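PDB 5E75: SusD-like protein BACOVA_02651 from Bacteroides ovatus, which binds polysaccharide at the cell surface and probably captures xyloglucan there before it is transported into the periplasm for degradation. Local coordinates for residues 190-195 with 367-372; 409-414 with 422-427; 233-238 with 311-316. All coordinates share one frame; numbering follows the deposited sequence.

Interaction 1 of 3, residues 190-195 with 367-372; sequences VYLARS and YAEACL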
loop_
_atom_site.group_PDB
_atom_site.type_symbol
_atom_site.label_atom_id
_atom_site.label_comp_id
_atom_site.label_asym_id
_atom_site.label_seq_id
_atom_site.Cartn_x
_atom_site.Cartn_y
_atom_site.Cartn_z
ATOM N N VAL A 190 -12.570 0.993 -5.185
ATOM C CA VAL A 190 -12.573 1.175 -6.636
ATOM C C VAL A 190 -13.692 2.135 -7.075
ATOM O O VAL A 190 -13.447 3.051 -7.859
ATOM C CB VAL A 190 -12.656 -0.197 -7.356
ATOM C CG1 VAL A 190 -12.835 -0.009 -8.848
ATOM C CG2 VAL A 190 -11.402 -1.007 -7.085
ATOM N N TYR A 191 -14.905 1.929 -6.570
ATOM C CA TYR A 191 -15.995 2.843 -6.901
ATOM C C TYR A 191 -15.700 4.266 -6.419
ATOM O O TYR A 191 -15.954 5.239 -7.140
ATOM C CB TYR A 191 -17.320 2.345 -6.331
ATOM C CG TYR A 191 -18.016 1.310 -7.182
ATOM C CD1 TYR A 191 -18.382 1.588 -8.497
ATOM C CD2 TYR A 191 -18.300 0.064 -6.681
ATOM C CE1 TYR A 191 -19.022 0.657 -9.281
ATOM C CE2 TYR A 191 -18.963 -0.884 -7.461
ATOM C CZ TYR A 191 -19.299 -0.572 -8.762
ATOM O OH TYR A 191 -19.958 -1.502 -9.560
ATOM N N LEU A 192 -15.153 4.406 -5.213
ATOM C CA LEU A 192 -14.790 5.737 -4.741
ATOM C C LEU A 192 -13.739 6.368 -5.650
ATOM O O LEU A 192 -13.839 7.560 -6.008
ATOM C CB LEU A 192 -14.306 5.716 -3.286
ATOM C CG LEU A 192 -13.880 7.067 -2.694
ATOM C CD1 LEU A 192 -15.040 8.076 -2.685
ATOM C CD2 LEU A 192 -13.314 6.862 -1.308
ATOM N N ALA A 193 -12.735 5.579 -6.051
ATOM C CA ALA A 193 -11.696 6.088 -6.935
ATOM C C ALA A 193 -12.255 6.486 -8.293
ATOM O O ALA A 193 -11.831 7.483 -8.873
ATOM C CB ALA A 193 -10.573 5.041 -7.109
ATOM N N ARG A 194 -13.197 5.703 -8.821
ATOM C CA ARG A 194 -13.772 6.024 -10.122
ATOM C C ARG A 194 -14.674 7.266 -10.074
ATOM O O ARG A 194 -14.772 8.002 -11.063
ATOM C CB ARG A 194 -14.546 4.830 -10.701
ATOM C CG ARG A 194 -14.870 5.036 -12.181
ATOM C CD ARG A 194 -15.555 3.853 -12.840
ATOM N NE ARG A 194 -16.924 3.688 -12.383
ATOM C CZ ARG A 194 -17.774 2.812 -12.895
ATOM N NH1 ARG A 194 -17.383 2.027 -13.896
ATOM N NH2 ARG A 194 -19.004 2.741 -12.412
ATOM N N SER A 195 -15.313 7.494 -8.928
ATOM C CA SER A 195 -16.377 8.494 -8.840
ATOM C C SER A 195 -15.931 9.858 -9.366
ATOM O O SER A 195 -16.673 10.501 -10.099
ATOM C CB SER A 195 -16.929 8.607 -7.417
ATOM O OG SER A 195 -15.982 9.171 -6.524
ATOM N N TYR A 367 -15.362 4.478 3.652
ATOM C CA TYR A 367 -16.772 4.736 3.899
ATOM C C TYR A 367 -16.983 6.214 4.264
ATOM O O TYR A 367 -17.875 6.877 3.723
ATOM C CB TYR A 367 -17.266 3.817 5.021
ATOM C CG TYR A 367 -18.752 3.881 5.332
ATOM C CD1 TYR A 367 -19.677 4.295 4.385
ATOM C CD2 TYR A 367 -19.214 3.503 6.578
ATOM C CE1 TYR A 367 -21.035 4.348 4.680
ATOM C CE2 TYR A 367 -20.568 3.556 6.883
ATOM C CZ TYR A 367 -21.468 3.978 5.928
ATOM O OH TYR A 367 -22.812 4.032 6.242
ATOM N N ALA A 368 -16.147 6.746 5.155
ATOM C CA ALA A 368 -16.261 8.143 5.541
ATOM C C ALA A 368 -16.144 9.070 4.338
ATOM O O ALA A 368 -16.918 10.021 4.181
ATOM C CB ALA A 368 -15.204 8.505 6.592
ATOM N N GLU A 369 -15.170 8.810 3.473
ATOM C CA GLU A 369 -14.936 9.668 2.319
ATOM C C GLU A 369 -16.105 9.575 1.340
ATOM O O GLU A 369 -16.504 10.569 0.717
ATOM C CB GLU A 369 -13.596 9.313 1.638
ATOM C CG GLU A 369 -13.182 10.249 0.525
ATOM C CD GLU A 369 -11.786 9.970 -0.036
ATOM O OE1 GLU A 369 -11.027 9.199 0.576
ATOM O OE2 GLU A 369 -11.447 10.570 -1.077
ATOM N N ALA A 370 -16.668 8.377 1.192
ATOM C CA ALA A 370 -17.819 8.205 0.307
ATOM C C ALA A 370 -19.074 8.883 0.871
ATOM O O ALA A 370 -19.918 9.341 0.094
ATOM C CB ALA A 370 -18.076 6.734 0.029
ATOM N N CYS A 371 -19.188 8.960 2.197
ATOM C CA CYS A 371 -20.276 9.724 2.822
ATOM C C CYS A 371 -20.081 11.237 2.668
ATOM O O CYS A 371 -21.049 11.973 2.428
ATOM C CB CYS A 371 -20.427 9.346 4.295
ATOM S SG CYS A 371 -21.068 7.699 4.575
ATOM N N LEU A 372 -18.850 11.721 2.792
ATOM C CA LEU A 372 -18.560 13.121 2.507
ATOM C C LEU A 372 -19.024 13.487 1.094
ATOM O O LEU A 372 -19.686 14.513 0.885
ATOM C CB LEU A 372 -17.071 13.369 2.673
ATOM C CG LEU A 372 -16.579 14.767 2.298
ATOM C CD1 LEU A 372 -17.100 15.833 3.253
ATOM C CD2 LEU A 372 -15.054 14.810 2.258
#

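Interaction 2 of 3, residues 409-414 with 422-427; sequences RERRVE and WYDMVT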
loop_
_atom_site.group_PDB
_atom_site.type_symbol
_atom_site.label_atom_id
_atom_site.label_comp_id
_atom_site.label_asym_id
_atom_site.label_seq_id
_atom_site.Cartn_x
_atom_site.Cartn_y
_atom_site.Cartn_z
ATOM N N ARG A 409 -5.181 13.665 5.634
ATOM C CA ARG A 409 -4.222 13.583 6.719
ATOM C C ARG A 409 -4.379 12.274 7.459
ATOM O O ARG A 409 -3.393 11.631 7.789
ATOM C CB ARG A 409 -4.407 14.762 7.687
ATOM C CG ARG A 409 -3.332 14.875 8.759
ATOM C CD ARG A 409 -3.544 16.109 9.614
ATOM N NE ARG A 409 -2.391 16.331 10.466
ATOM C CZ ARG A 409 -2.173 17.410 11.205
ATOM N NH1 ARG A 409 -3.043 18.400 11.223
ATOM N NH2 ARG A 409 -1.064 17.492 11.915
ATOM N N GLU A 410 -5.619 11.882 7.712
ATOM C CA GLU A 410 -5.901 10.684 8.480
ATOM C C GLU A 410 -5.393 9.446 7.753
ATOM O O GLU A 410 -4.809 8.552 8.372
ATOM C CB GLU A 410 -7.399 10.544 8.794
ATOM C CG GLU A 410 -7.673 9.623 9.991
ATOM C CD GLU A 410 -7.104 10.160 11.291
ATOM O OE1 GLU A 410 -6.959 11.405 11.419
ATOM O OE2 GLU A 410 -6.812 9.342 12.185
ATOM N N ARG A 411 -5.596 9.386 6.435
ATOM C CA ARG A 411 -5.097 8.251 5.679
ATOM C C ARG A 411 -3.571 8.209 5.686
ATOM O O ARG A 411 -2.983 7.136 5.847
ATOM C CB ARG A 411 -5.643 8.256 4.252
ATOM C CG ARG A 411 -7.121 7.927 4.176
ATOM C CD ARG A 411 -7.600 7.811 2.736
ATOM N NE ARG A 411 -7.066 6.615 2.111
ATOM C CZ ARG A 411 -7.620 5.408 2.164
ATOM N NH1 ARG A 411 -8.801 5.201 2.716
ATOM N NH2 ARG A 411 -7.010 4.375 1.590
ATOM N N ARG A 412 -2.910 9.344 5.508
ATOM C CA ARG A 412 -1.451 9.343 5.517
ATOM C C ARG A 412 -0.903 8.754 6.808
ATOM O O ARG A 412 0.016 7.921 6.766
ATOM C CB ARG A 412 -0.885 10.750 5.279
ATOM C CG ARG A 412 -1.066 11.250 3.857
ATOM C CD ARG A 412 -0.357 12.567 3.581
ATOM N NE ARG A 412 1.094 12.393 3.638
ATOM C CZ ARG A 412 1.986 13.382 3.685
ATOM N NH1 ARG A 412 1.612 14.663 3.684
ATOM N NH2 ARG A 412 3.278 13.086 3.766
ATOM N N VAL A 413 -1.443 9.180 7.958
ATOM C CA VAL A 413 -0.937 8.709 9.233
ATOM C C VAL A 413 -1.388 7.283 9.566
ATOM O O VAL A 413 -0.657 6.552 10.220
ATOM C CB VAL A 413 -1.242 9.671 10.434
ATOM C CG1 VAL A 413 -0.602 11.037 10.246
ATOM C CG2 VAL A 413 -2.698 9.851 10.663
ATOM N N GLU A 414 -2.558 6.875 9.114
ATOM C CA GLU A 414 -2.988 5.503 9.345
ATOM C C GLU A 414 -2.139 4.527 8.538
ATOM O O GLU A 414 -1.827 3.434 9.031
ATOM C CB GLU A 414 -4.470 5.350 9.010
ATOM C CG GLU A 414 -5.043 3.966 9.303
ATOM C CD GLU A 414 -5.028 3.568 10.756
ATOM O OE1 GLU A 414 -4.967 4.454 11.647
ATOM O OE2 GLU A 414 -5.108 2.346 11.022
ATOM N N TRP A 422 0.704 6.511 -1.960
ATOM C CA TRP A 422 0.852 7.112 -3.285
ATOM C C TRP A 422 -0.363 6.820 -4.160
ATOM O O TRP A 422 -0.837 7.680 -4.896
ATOM C CB TRP A 422 2.127 6.680 -4.004
ATOM C CG TRP A 422 2.159 7.248 -5.407
ATOM C CD1 TRP A 422 2.215 6.551 -6.579
ATOM C CD2 TRP A 422 2.105 8.639 -5.769
ATOM N NE1 TRP A 422 2.200 7.417 -7.656
ATOM C CE2 TRP A 422 2.132 8.704 -7.178
ATOM C CE3 TRP A 422 2.031 9.830 -5.042
ATOM C CZ2 TRP A 422 2.075 9.911 -7.859
ATOM C CZ3 TRP A 422 1.973 11.020 -5.718
ATOM C CH2 TRP A 422 2.016 11.059 -7.113
ATOM N N TYR A 423 -0.857 5.585 -4.104
ATOM C CA TYR A 423 -1.995 5.208 -4.937
ATOM C C TYR A 423 -3.211 6.057 -4.604
ATOM O O TYR A 423 -3.961 6.451 -5.500
ATOM C CB TYR A 423 -2.307 3.711 -4.771
ATOM C CG TYR A 423 -1.146 2.808 -5.151
ATOM C CD1 TYR A 423 -0.834 2.625 -6.478
ATOM C CD2 TYR A 423 -0.413 2.095 -4.201
ATOM C CE1 TYR A 423 0.196 1.793 -6.864
ATOM C CE2 TYR A 423 0.659 1.295 -4.577
ATOM C CZ TYR A 423 0.938 1.149 -5.916
ATOM O OH TYR A 423 1.949 0.334 -6.393
ATOM N N ASP A 424 -3.409 6.346 -3.322
ATOM C CA ASP A 424 -4.496 7.218 -2.902
ATOM C C ASP A 424 -4.283 8.644 -3.424
ATOM O O ASP A 424 -5.242 9.301 -3.823
ATOM C CB ASP A 424 -4.621 7.256 -1.386
ATOM C CG ASP A 424 -5.043 5.952 -0.799
ATOM O OD1 ASP A 424 -5.578 5.119 -1.536
ATOM O OD2 ASP A 424 -4.860 5.805 0.430
ATOM N N MET A 425 -3.045 9.124 -3.424
ATOM C CA MET A 425 -2.750 10.460 -3.933
ATOM C C MET A 425 -3.015 10.565 -5.439
ATOM O O MET A 425 -3.477 11.609 -5.898
ATOM C CB MET A 425 -1.323 10.885 -3.599
ATOM C CG MET A 425 -1.143 11.200 -2.145
ATOM S SD MET A 425 0.562 11.539 -1.738
ATOM C CE MET A 425 0.401 11.942 0.007
ATOM N N VAL A 426 -2.741 9.510 -6.209
ATOM C CA VAL A 426 -3.059 9.534 -7.636
ATOM C C VAL A 426 -4.573 9.608 -7.847
ATOM O O VAL A 426 -5.051 10.375 -8.698
ATOM C CB VAL A 426 -2.449 8.325 -8.386
ATOM C CG1 VAL A 426 -2.876 8.323 -9.836
ATOM C CG2 VAL A 426 -0.925 8.366 -8.267
ATOM N N THR A 427 -5.327 8.817 -7.082
ATOM C CA THR A 427 -6.784 8.891 -7.141
ATOM C C THR A 427 -7.277 10.319 -6.877
ATOM O O THR A 427 -8.118 10.841 -7.605
ATOM C CB THR A 427 -7.434 7.910 -6.163
ATOM O OG1 THR A 427 -7.155 6.581 -6.600
ATOM C CG2 THR A 427 -8.938 8.088 -6.102
#

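Interaction 3 of 3, residues 233-238 with 311-316; sequences LFKYKN and YSYICI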
loop_
_atom_site.group_PDB
_atom_site.type_symbol
_atom_site.label_atom_id
_atom_site.label_comp_id
_atom_site.label_asym_id
_atom_site.label_seq_id
_atom_site.Cartn_x
_atom_site.Cartn_y
_atom_site.Cartn_z
ATOM N N LEU A 233 -0.680 -4.534 14.865
ATOM C CA LEU A 233 -0.894 -4.871 13.461
ATOM C C LEU A 233 0.408 -5.236 12.754
ATOM O O LEU A 233 0.395 -5.914 11.733
ATOM C CB LEU A 233 -1.510 -3.679 12.723
ATOM C CG LEU A 233 -2.955 -3.343 13.038
ATOM C CD1 LEU A 233 -3.267 -1.931 12.558
ATOM C CD2 LEU A 233 -3.903 -4.372 12.429
ATOM N N PHE A 234 1.535 -4.780 13.298
ATOM C CA PHE A 234 2.813 -4.836 12.594
ATOM C C PHE A 234 3.811 -5.721 13.315
ATOM O O PHE A 234 5.022 -5.535 13.214
ATOM C CB PHE A 234 3.305 -3.403 12.360
ATOM C CG PHE A 234 2.225 -2.514 11.831
ATOM C CD1 PHE A 234 1.790 -2.634 10.519
ATOM C CD2 PHE A 234 1.597 -1.608 12.662
ATOM C CE1 PHE A 234 0.749 -1.846 10.045
ATOM C CE2 PHE A 234 0.552 -0.815 12.176
ATOM C CZ PHE A 234 0.152 -0.926 10.878
ATOM N N LYS A 235 3.267 -6.739 13.989
ATOM C CA LYS A 235 4.038 -7.789 14.636
ATOM C C LYS A 235 3.684 -9.116 13.980
ATOM O O LYS A 235 2.515 -9.381 13.676
ATOM C CB LYS A 235 3.706 -7.849 16.123
ATOM C CG LYS A 235 4.023 -6.582 16.865
ATOM C CD LYS A 235 3.554 -6.634 18.315
ATOM C CE LYS A 235 3.629 -5.268 18.982
ATOM N NZ LYS A 235 3.074 -5.294 20.353
ATOM N N TYR A 236 4.693 -9.944 13.761
ATOM C CA TYR A 236 4.513 -11.213 13.057
ATOM C C TYR A 236 3.512 -12.163 13.732
ATOM O O TYR A 236 2.763 -12.868 13.047
ATOM C CB TYR A 236 5.878 -11.886 12.849
ATOM C CG TYR A 236 5.901 -13.377 13.059
ATOM C CD1 TYR A 236 5.547 -14.241 12.048
ATOM C CD2 TYR A 236 6.301 -13.908 14.276
ATOM C CE1 TYR A 236 5.577 -15.623 12.252
ATOM C CE2 TYR A 236 6.327 -15.249 14.494
ATOM C CZ TYR A 236 5.972 -16.105 13.486
ATOM O OH TYR A 236 6.013 -17.458 13.738
ATOM N N LYS A 237 3.472 -12.170 15.061
ATOM C CA LYS A 237 2.539 -13.044 15.770
ATOM C C LYS A 237 1.103 -12.700 15.449
ATOM O O LYS A 237 0.216 -13.521 15.672
ATOM C CB LYS A 237 2.736 -12.964 17.282
ATOM C CG LYS A 237 3.984 -13.657 17.813
ATOM C CD LYS A 237 3.943 -15.150 17.619
ATOM C CE LYS A 237 4.963 -15.836 18.519
ATOM N NZ LYS A 237 5.010 -17.299 18.235
ATOM N N ASN A 238 0.856 -11.496 14.934
ATOM C CA ASN A 238 -0.495 -11.069 14.585
ATOM C C ASN A 238 -0.732 -11.007 13.085
ATOM O O ASN A 238 -1.707 -10.397 12.650
ATOM C CB ASN A 238 -0.816 -9.721 15.227
ATOM C CG ASN A 238 -0.718 -9.773 16.729
ATOM O OD1 ASN A 238 -1.216 -10.714 17.355
ATOM N ND2 ASN A 238 -0.034 -8.804 17.319
ATOM N N TYR A 311 10.486 1.107 22.823
ATOM C CA TYR A 311 9.778 -0.055 22.289
ATOM C C TYR A 311 10.004 -1.248 23.212
ATOM O O TYR A 311 11.092 -1.812 23.237
ATOM C CB TYR A 311 10.293 -0.369 20.875
ATOM C CG TYR A 311 10.089 0.792 19.939
ATOM C CD1 TYR A 311 10.933 1.886 19.959
ATOM C CD2 TYR A 311 9.025 0.810 19.054
ATOM C CE1 TYR A 311 10.720 2.976 19.136
ATOM C CE2 TYR A 311 8.796 1.891 18.224
ATOM C CZ TYR A 311 9.655 2.974 18.259
ATOM O OH TYR A 311 9.492 4.089 17.466
ATOM N N SER A 312 8.978 -1.671 23.943
ATOM C CA SER A 312 9.133 -2.805 24.853
ATOM C C SER A 312 9.310 -4.120 24.118
ATOM O O SER A 312 9.828 -5.088 24.687
ATOM C CB SER A 312 7.922 -2.910 25.763
ATOM O OG SER A 312 6.757 -3.116 25.000
ATOM N N TYR A 313 8.914 -4.142 22.846
ATOM C CA TYR A 313 8.798 -5.377 22.073
ATOM C C TYR A 313 9.901 -5.548 21.018
ATOM O O TYR A 313 9.862 -6.483 20.205
ATOM C CB TYR A 313 7.402 -5.443 21.435
ATOM C CG TYR A 313 7.048 -4.304 20.492
ATOM C CD1 TYR A 313 6.439 -3.143 20.954
ATOM C CD2 TYR A 313 7.287 -4.414 19.136
ATOM C CE1 TYR A 313 6.103 -2.105 20.087
ATOM C CE2 TYR A 313 6.964 -3.384 18.266
ATOM C CZ TYR A 313 6.374 -2.233 18.744
ATOM O OH TYR A 313 6.039 -1.229 17.850
ATOM N N ILE A 314 10.879 -4.641 21.056
ATOM C CA ILE A 314 12.087 -4.718 20.248
ATOM C C ILE A 314 13.265 -4.833 21.226
ATOM O O ILE A 314 13.265 -4.160 22.247
ATOM C CB ILE A 314 12.246 -3.445 19.369
ATOM C CG1 ILE A 314 11.028 -3.250 18.450
ATOM C CG2 ILE A 314 13.542 -3.500 18.558
ATOM C CD1 ILE A 314 10.846 -4.349 17.402
ATOM N N CYS A 315 14.240 -5.692 20.923
ATOM C CA CYS A 315 15.353 -5.967 21.840
ATOM C C CYS A 315 14.812 -6.391 23.192
ATOM O O CYS A 315 15.230 -5.877 24.239
ATOM C CB CYS A 315 16.252 -4.747 22.011
ATOM S SG CYS A 315 16.919 -4.169 20.464
ATOM N N ILE A 316 13.894 -7.343 23.166
ATOM C CA ILE A 316 13.190 -7.779 24.372
ATOM C C ILE A 316 14.166 -8.350 25.412
ATOM O O ILE A 316 13.984 -8.124 26.611
ATOM C CB ILE A 316 12.107 -8.829 24.039
ATOM C CG1 ILE A 316 11.000 -8.220 23.158
ATOM C CG2 ILE A 316 11.499 -9.412 25.309
ATOM C CD1 ILE A 316 9.995 -9.237 22.629
#

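Interaction 1 of 3, residues 190-195 with 367-372
Leu192 of helix 180-195 packs against Glu369 and Ala370 of helix 360-372, a helix-to-helix contact within the largely helical SusD fold, a family related to TPR proteins. The helices come close at this point, with the CA atoms of Leu192 and Ala370 6.4 Å apart. Both Leu192 and Glu369 point toward the opposing helix, and their side chains cross at about a right angle. With its CG anti to the backbone N (chi1 179°), Leu192 sends its two methyls to different neighbours. CD1 settles on the small residue, lying 4.1 Å from Ala370 CA and 4.3 Å from Ala370 CB, where the short side chain permits a close approach. CD2 instead lies across the extended chain of Glu369, touching it from CB as far as the carboxylate.

The charged end of Glu369 is therefore flanked by a methyl group although it is buried, and its polar needs are met elsewhere: OE2 forms a salt bridge with Arg203 and accepts a hydrogen bond from Trp428. Arg203 also touches Leu192, which places one residue beside both halves of the contact. On the leucine's own helix, Ser195 OG turns back to donate a 2.7 Å hydrogen bond to Leu192 O. The closest approach between residues 190-195 and 367-372 is Leu192 CD2 to Glu369 CD, at 3.7 Å.

Interaction 2 of 3, residues 409-414 with 422-427
In both Arg411 and Asp424 the CG atom stands anti to the carbonyl carbon (chi1 -71° in Arg411, similar in Asp424), which sends each side chain from its own helix toward the other; a further bend at chi3 of the arginine brings its guanidinium edge onto the carboxylate. The two belong to consecutive helices of the SusD fold, 404-415 and 421-431, joined by a short connection. The resulting salt bridge is side-on but converges on a single oxygen. Arg411 NE lies 2.9 Å and Arg411 NH2 2.8 Å from Asp424 OD2, and both hydrogen bonds are bent, with N-H...O angles of 146°, as expected when two neighbouring donors share one acceptor. OD2 sits nearly in the guanidinium plane, whereas the carboxylate is turned well out of it, the two planes being 71° apart. Both nitrogens consequently reach OD2 from the same face of the carboxylate, NE from above it and NH2 on the syn side. Arg411 NH2 is also paired with Asp362, so that this buried cation is shared between two acidic residues, which would be expected to offset its charge and restrict its rotation.

One residue further along each helix, the contact turns to van der Waals packing. Arg412 and Met425 cross at about a right angle, the extended methionine bringing its terminal methyl against CD and NE of the arginine. The far end of the guanidinium is engaged elsewhere, in a salt bridge with Asp287 and a hydrogen bond to Tyr439 OH. Met425 CE thus lies at the junction of chain and guanidinium, 3.7 Å from both Arg412 CD and Arg412 NE.

Interaction 3 of 3, residues 233-238 with 311-316
Lys235 lays the end of its side chain over one face of the Tyr313 ring, and this single pair carries the contact between two surface loops of the SusD fold. Residues 233-238 lie between helix 205-221 and strand 244-248; residues 311-316 run from the end of strand 310-311 toward strand 321-322, through a type I beta turn from Tyr311 to Ile314. Tyr313 stands within that turn.

The packed part is compact. Lys235 CE sits almost centrally above the ring in a CH-pi contact, 3.7 Å from the centroid of Tyr313 and only 9° off the ring normal. Lys235 NZ follows at 4.2 Å from the same centroid, 19° off the normal, and adds a cation-pi interaction over that face. The lysine is extended beyond CG and crosses the tyrosine side chain at about a right angle. Tyr313 CG is wedged between its own backbone N and carbonyl carbon (chi1 60°), which swings the ring out toward the lysine.

Away from this pair the loops diverge. Even their nearest CA atoms, those of Lys235 and Tyr313, are 9.2 Å apart; no hydrogen bond joins the segments, and Ser312 beside the tyrosine is exposed to solvent. Replacing Tyr313 by an alanine would probably take the aromatic platform from beneath Lys235 CE and NZ and open a gap between residues 233-238 and 311-316.

The ammonium group has acidic partners as well, forming salt bridges with Glu231 and Asp232, and Glu231 also touches Tyr313. The lysine charge is thus shared between carboxylates and an aromatic face, which suggests that the carboxylates probably do most to fix its position, the ring adding dispersion and a likely weaker electrostatic attraction.

From the N terminus, helix 180-195 supplies the first half of interaction 1, whose partner waits on helix 360-372, closing a loop of 171 intervening residues. Interaction 3 opens and closes entirely within that loop, joining residues 233-238 to 311-316 at the surface. Interaction 2 follows in series, a local closure of helix 404-415 on helix 421-431 across seven residues. No two contacts cross. Interactions 1 and 2 adjoin, their centres 13 Å apart, with Ala193 CA 3.5 Å from Thr427 CG2, so four helices meet in one continuous packed region. Interaction 3 touches neither, its centre lying about 25 Å from that of interaction 2.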